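PDB 3GG8: pyruvate kinase from Toxoplasma gondii, which catalyses the last step of glycolysis, the transfer of a phosphoryl group from phosphoenolpyruvate to ADP, which yields pyruvate and ATP. Local coordinates for residues 67-81 and 208-222. Sequence-based numbering, arbitrary orientation.
Sequences LNFSHGDHETHARTV and KDKHDILNFGIPMGC
Phe216 pushes its ring from helix 208-217 between Leu67 of strand 62-68, Phe69 that follows it in the chain, and the first turns of helix 74-81, a knob among His74, His77, Ala78 and Val81. Its CG lies anti to the backbone N (chi1 -168°), a rotation that puts the ring edge against the backbone of His74 and Ala78. The edge of Phe69 meets one face of this ring in a T-shaped pair, CZ of Phe69 standing 3.6 Å from CD2 of Phe216; Met220 CG lies over the opposite face. Around the rim, Phe216 CE1 comes 3.3 Å from the backbone O of His74, and CZ touches CG2 of Val81 at 3.8 Å. Leu67 CD1 packs on CE2 of Phe216 and also reaches SG of Cys222.

The imidazole of His74 is held on three sides. His211 stacks on one face in an offset, nearly parallel pair, planes 4° apart and centroids 4.3 Å apart. Over the other face sits CB of Phe216, a CH-pi contact 3.8 Å from the ring centroid. At the edge, His74 NE2 donates to Asp212 OD1 at 2.7 Å, close to the imidazole plane and on the anti side of the carboxylate, which is turned 49° from the ring. Lys208, its chain bent, brings NZ to the syn lone pair of Asp212 OD2 at 2.7 Å, and CD2 of Phe69 lies against the same carboxylate.

The contact joins neighbouring outer helices of the (beta/alpha)8 (TIM) barrel, the second coming after the inserted B domain; Phe69 also touches Leu100 of strand 97-101. Lys208 probably balances the charge of buried Asp212, whose carboxylate selects a proton on His74 NE2; His74 may well be neutral, since nearby Lys208 would oppose a full extra charge.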
loop_
_atom_site.group_PDB
_atom_site.type_symbol
_atom_site.label_atom_id
_atom_site.label_comp_id
_atom_site.label_asym_id
_atom_site.label_seq_id
_atom_site.Cartn_x
_atom_site.Cartn_y
_atom_site.Cartn_z
ATOM N N LEU C 67 42.053 16.918 5.315
ATOM C CA LEU C 67 43.328 17.490 4.939
ATOM C C LEU C 67 43.337 17.657 3.418
ATOM O O LEU C 67 43.369 16.675 2.675
ATOM C CB LEU C 67 44.450 16.550 5.341
ATOM C CG LEU C 67 44.500 15.978 6.760
ATOM C CD1 LEU C 67 45.604 14.930 6.849
ATOM C CD2 LEU C 67 44.682 17.098 7.793
ATOM N N ASN C 68 43.277 18.903 2.960
ATOM C CA ASN C 68 43.347 19.209 1.544
ATOM C C ASN C 68 44.770 19.195 0.969
ATOM O O ASN C 68 45.486 20.198 1.049
ATOM C CB ASN C 68 42.673 20.550 1.253
ATOM C CG ASN C 68 42.593 20.832 -0.224
ATOM O OD1 ASN C 68 43.067 20.036 -1.045
ATOM N ND2 ASN C 68 42.013 21.967 -0.582
ATOM N N PHE C 69 45.171 18.086 0.345
ATOM C CA PHE C 69 46.521 17.985 -0.226
ATOM C C PHE C 69 46.760 18.697 -1.559
ATOM O O PHE C 69 47.815 18.487 -2.185
ATOM C CB PHE C 69 47.000 16.530 -0.296
ATOM C CG PHE C 69 47.684 16.045 0.957
ATOM C CD1 PHE C 69 46.984 15.914 2.147
ATOM C CD2 PHE C 69 49.043 15.717 0.944
ATOM C CE1 PHE C 69 47.625 15.457 3.313
ATOM C CE2 PHE C 69 49.688 15.260 2.100
ATOM C CZ PHE C 69 48.960 15.120 3.285
ATOM N N SER C 70 45.814 19.534 -1.999
ATOM C CA SER C 70 46.083 20.467 -3.111
ATOM C C SER C 70 47.143 21.525 -2.723
ATOM O O SER C 70 47.761 22.147 -3.593
ATOM C CB SER C 70 44.813 21.199 -3.537
ATOM O OG SER C 70 43.883 20.310 -4.113
ATOM N N HIS C 71 47.306 21.745 -1.413
ATOM C CA HIS C 71 48.282 22.689 -0.858
ATOM C C HIS C 71 48.991 21.967 0.271
ATOM O O HIS C 71 48.533 20.920 0.695
ATOM C CB HIS C 71 47.558 23.913 -0.280
ATOM C CG HIS C 71 46.606 24.564 -1.226
ATOM N ND1 HIS C 71 47.001 25.074 -2.447
ATOM C CD2 HIS C 71 45.278 24.818 -1.117
ATOM C CE1 HIS C 71 45.953 25.610 -3.054
ATOM N NE2 HIS C 71 44.895 25.468 -2.271
ATOM N N GLY C 72 50.090 22.519 0.768
ATOM C CA GLY C 72 50.765 21.960 1.951
ATOM C C GLY C 72 51.702 20.827 1.586
ATOM O O GLY C 72 51.778 20.454 0.425
ATOM N N ASP C 73 52.431 20.289 2.568
ATOM C CA ASP C 73 53.357 19.182 2.308
ATOM C C ASP C 73 53.309 18.185 3.465
ATOM O O ASP C 73 52.472 18.319 4.362
ATOM C CB ASP C 73 54.792 19.691 2.034
ATOM C CG ASP C 73 55.374 20.533 3.198
ATOM O OD1 ASP C 73 55.786 21.687 2.963
ATOM O OD2 ASP C 73 55.428 20.021 4.331
ATOM N N HIS C 74 54.158 17.167 3.438
ATOM C CA HIS C 74 54.094 16.146 4.480
ATOM C C HIS C 74 54.402 16.710 5.886
ATOM O O HIS C 74 53.789 16.299 6.860
ATOM C CB HIS C 74 54.933 14.907 4.095
ATOM C CG HIS C 74 54.302 14.083 3.007
ATOM N ND1 HIS C 74 54.560 12.744 2.834
ATOM C CD2 HIS C 74 53.379 14.411 2.069
ATOM C CE1 HIS C 74 53.835 12.283 1.828
ATOM N NE2 HIS C 74 53.123 13.281 1.336
ATOM N N GLU C 75 55.317 17.670 5.974
ATOM C CA GLU C 75 55.574 18.392 7.225
ATOM C C GLU C 75 54.411 19.246 7.768
ATOM O O GLU C 75 54.093 19.178 8.961
ATOM C CB GLU C 75 56.771 19.300 7.065
ATOM C CG GLU C 75 58.098 18.593 7.046
ATOM C CD GLU C 75 59.200 19.574 6.747
ATOM O OE1 GLU C 75 59.918 19.348 5.754
ATOM O OE2 GLU C 75 59.314 20.596 7.473
ATOM N N THR C 76 53.802 20.067 6.916
ATOM C CA THR C 76 52.770 20.970 7.393
ATOM C C THR C 76 51.522 20.198 7.822
ATOM O O THR C 76 50.922 20.496 8.853
ATOM C CB THR C 76 52.411 22.078 6.350
ATOM O OG1 THR C 76 51.756 21.488 5.224
ATOM C CG2 THR C 76 53.654 22.820 5.870
ATOM N N HIS C 77 51.130 19.209 7.025
ATOM C CA HIS C 77 49.996 18.349 7.335
ATOM C C HIS C 77 50.276 17.435 8.542
ATOM O O HIS C 77 49.350 17.081 9.260
ATOM C CB HIS C 77 49.601 17.532 6.103
ATOM C CG HIS C 77 48.890 18.330 5.039
ATOM N ND1 HIS C 77 47.601 18.803 5.192
ATOM C CD2 HIS C 77 49.279 18.699 3.798
ATOM C CE1 HIS C 77 47.241 19.450 4.099
ATOM N NE2 HIS C 77 48.241 19.395 3.234
ATOM N N ALA C 78 51.547 17.087 8.779
ATOM C CA ALA C 78 51.906 16.403 10.014
ATOM C C ALA C 78 51.618 17.258 11.266
ATOM O O ALA C 78 51.153 16.724 12.266
ATOM C CB ALA C 78 53.384 15.927 9.997
ATOM N N ARG C 79 51.885 18.572 11.199
ATOM C CA ARG C 79 51.619 19.486 12.319
ATOM C C ARG C 79 50.139 19.516 12.612
ATOM O O ARG C 79 49.737 19.512 13.775
ATOM C CB ARG C 79 52.055 20.923 12.016
ATOM C CG ARG C 79 53.525 21.126 11.713
ATOM C CD ARG C 79 53.805 22.617 11.349
ATOM N NE ARG C 79 55.170 23.012 11.689
ATOM C CZ ARG C 79 55.528 23.595 12.831
ATOM N NH1 ARG C 79 54.626 23.871 13.767
ATOM N NH2 ARG C 79 56.801 23.904 13.037
ATOM N N THR C 80 49.342 19.581 11.539
ATOM C CA THR C 80 47.875 19.559 11.609
ATOM C C THR C 80 47.364 18.290 12.278
ATOM O O THR C 80 46.533 18.352 13.187
ATOM C CB THR C 80 47.236 19.689 10.211
ATOM O OG1 THR C 80 47.622 20.934 9.631
ATOM C CG2 THR C 80 45.706 19.660 10.303
ATOM N N VAL C 81 47.880 17.144 11.844
ATOM C CA VAL C 81 47.538 15.875 12.461
ATOM C C VAL C 81 47.886 15.831 13.968
ATOM O O VAL C 81 47.070 15.369 14.780
ATOM C CB VAL C 81 48.156 14.696 11.684
ATOM C CG1 VAL C 81 47.993 13.404 12.449
ATOM C CG2 VAL C 81 47.519 14.600 10.280
ATOM N N LYS C 208 52.754 12.275 -7.320
ATOM C CA LYS C 208 52.563 13.066 -6.102
ATOM C C LYS C 208 51.446 12.503 -5.232
ATOM O O LYS C 208 51.637 12.300 -4.033
ATOM C CB LYS C 208 52.278 14.522 -6.425
ATOM C CG LYS C 208 52.002 15.369 -5.179
ATOM C CD LYS C 208 51.041 16.503 -5.495
ATOM C CE LYS C 208 50.151 16.867 -4.307
ATOM N NZ LYS C 208 50.812 16.850 -3.003
ATOM N N ASP C 209 50.285 12.247 -5.835
ATOM C CA ASP C 209 49.165 11.646 -5.116
ATOM C C ASP C 209 49.525 10.292 -4.503
ATOM O O ASP C 209 49.204 10.031 -3.346
ATOM C CB ASP C 209 47.982 11.477 -6.048
ATOM C CG ASP C 209 47.572 12.782 -6.724
ATOM O OD1 ASP C 209 47.382 13.794 -6.022
ATOM O OD2 ASP C 209 47.421 12.768 -7.960
ATOM N N LYS C 210 50.187 9.438 -5.283
ATOM C CA LYS C 210 50.666 8.157 -4.799
ATOM C C LYS C 210 51.546 8.329 -3.551
ATOM O O LYS C 210 51.389 7.597 -2.575
ATOM C CB LYS C 210 51.410 7.386 -5.914
ATOM C CG LYS C 210 52.109 6.114 -5.417
ATOM C CD LYS C 210 52.330 5.066 -6.481
ATOM C CE LYS C 210 53.797 4.970 -6.840
ATOM N NZ LYS C 210 54.178 3.613 -7.370
ATOM N N HIS C 211 52.457 9.298 -3.586
ATOM C CA HIS C 211 53.339 9.607 -2.450
ATOM C C HIS C 211 52.535 10.055 -1.213
ATOM O O HIS C 211 52.797 9.615 -0.073
ATOM C CB HIS C 211 54.355 10.676 -2.884
ATOM C CG HIS C 211 55.249 11.168 -1.784
ATOM N ND1 HIS C 211 56.160 10.355 -1.139
ATOM C CD2 HIS C 211 55.402 12.400 -1.250
ATOM C CE1 HIS C 211 56.814 11.067 -0.239
ATOM N NE2 HIS C 211 56.380 12.313 -0.292
ATOM N N ASP C 212 51.545 10.909 -1.444
ATOM C CA ASP C 212 50.666 11.364 -0.381
ATOM C C ASP C 212 49.840 10.239 0.236
ATOM O O ASP C 212 49.651 10.204 1.444
ATOM C CB ASP C 212 49.753 12.463 -0.902
ATOM C CG ASP C 212 50.523 13.698 -1.360
ATOM O OD1 ASP C 212 51.664 13.902 -0.907
ATOM O OD2 ASP C 212 49.971 14.473 -2.160
ATOM N N ILE C 213 49.347 9.317 -0.581
ATOM C CA ILE C 213 48.577 8.184 -0.058
ATOM C C ILE C 213 49.443 7.197 0.746
ATOM O O ILE C 213 49.072 6.795 1.860
ATOM C CB ILE C 213 47.831 7.439 -1.194
ATOM C CG1 ILE C 213 46.655 8.296 -1.689
ATOM C CG2 ILE C 213 47.365 6.038 -0.736
ATOM C CD1 ILE C 213 46.150 7.913 -3.092
ATOM N N LEU C 214 50.588 6.830 0.186
ATOM C CA LEU C 214 51.424 5.789 0.774
ATOM C C LEU C 214 52.308 6.307 1.905
ATOM O O LEU C 214 52.440 5.647 2.931
ATOM C CB LEU C 214 52.303 5.116 -0.292
ATOM C CG LEU C 214 51.693 4.364 -1.488
ATOM C CD1 LEU C 214 52.820 3.897 -2.436
ATOM C CD2 LEU C 214 50.842 3.160 -1.060
ATOM N N ASN C 215 52.923 7.476 1.705
ATOM C CA ASN C 215 53.897 7.981 2.657
ATOM C C ASN C 215 53.369 8.998 3.664
ATOM O O ASN C 215 54.080 9.362 4.605
ATOM C CB ASN C 215 55.162 8.440 1.929
ATOM C CG ASN C 215 55.796 7.309 1.130
ATOM O OD1 ASN C 215 56.126 7.458 -0.047
ATOM N ND2 ASN C 215 55.927 6.161 1.762
ATOM N N PHE C 216 52.109 9.404 3.503
ATOM C CA PHE C 216 51.442 10.155 4.533
ATOM C C PHE C 216 50.179 9.422 5.008
ATOM O O PHE C 216 50.107 9.015 6.177
ATOM C CB PHE C 216 51.109 11.575 4.075
ATOM C CG PHE C 216 50.670 12.485 5.204
ATOM C CD1 PHE C 216 51.584 13.362 5.802
ATOM C CD2 PHE C 216 49.362 12.451 5.668
ATOM C CE1 PHE C 216 51.186 14.196 6.844
ATOM C CE2 PHE C 216 48.945 13.276 6.715
ATOM C CZ PHE C 216 49.864 14.157 7.309
ATOM N N GLY C 217 49.202 9.264 4.104
ATOM C CA GLY C 217 47.879 8.695 4.423
ATOM C C GLY C 217 47.947 7.462 5.321
ATOM O O GLY C 217 47.294 7.410 6.363
ATOM N N ILE C 218 48.769 6.488 4.926
ATOM C CA ILE C 218 48.936 5.243 5.693
ATOM C C ILE C 218 49.588 5.438 7.085
ATOM O O ILE C 218 48.943 5.116 8.084
ATOM C CB ILE C 218 49.658 4.115 4.864
ATOM C CG1 ILE C 218 48.738 3.588 3.742
ATOM C CG2 ILE C 218 50.161 2.973 5.786
ATOM C CD1 ILE C 218 49.330 2.394 2.911
ATOM N N PRO C 219 50.855 5.956 7.155
ATOM C CA PRO C 219 51.510 6.016 8.478
ATOM C C PRO C 219 50.983 7.090 9.424
ATOM O O PRO C 219 51.250 7.000 10.625
ATOM C CB PRO C 219 52.978 6.299 8.142
ATOM C CG PRO C 219 52.929 7.052 6.862
ATOM C CD PRO C 219 51.741 6.476 6.099
ATOM N N MET C 220 50.263 8.088 8.896
ATOM C CA MET C 220 49.741 9.192 9.715
ATOM C C MET C 220 48.348 8.927 10.274
ATOM O O MET C 220 47.764 9.807 10.918
ATOM C CB MET C 220 49.757 10.529 8.945
ATOM C CG MET C 220 51.167 11.134 8.770
ATOM S SD MET C 220 51.977 11.692 10.291
ATOM C CE MET C 220 50.665 12.640 11.017
ATOM N N GLY C 221 47.809 7.735 10.005
ATOM C CA GLY C 221 46.515 7.344 10.528
ATOM C C GLY C 221 45.312 7.974 9.842
ATOM O O GLY C 221 44.277 8.198 10.480
ATOM N N CYS C 222 45.421 8.263 8.550
ATOM C CA CYS C 222 44.237 8.728 7.823
ATOM C C CYS C 222 43.277 7.541 7.664
ATOM O O CYS C 222 43.717 6.411 7.433
ATOM C CB CYS C 222 44.622 9.305 6.469
ATOM S SG CYS C 222 45.659 10.764 6.602
#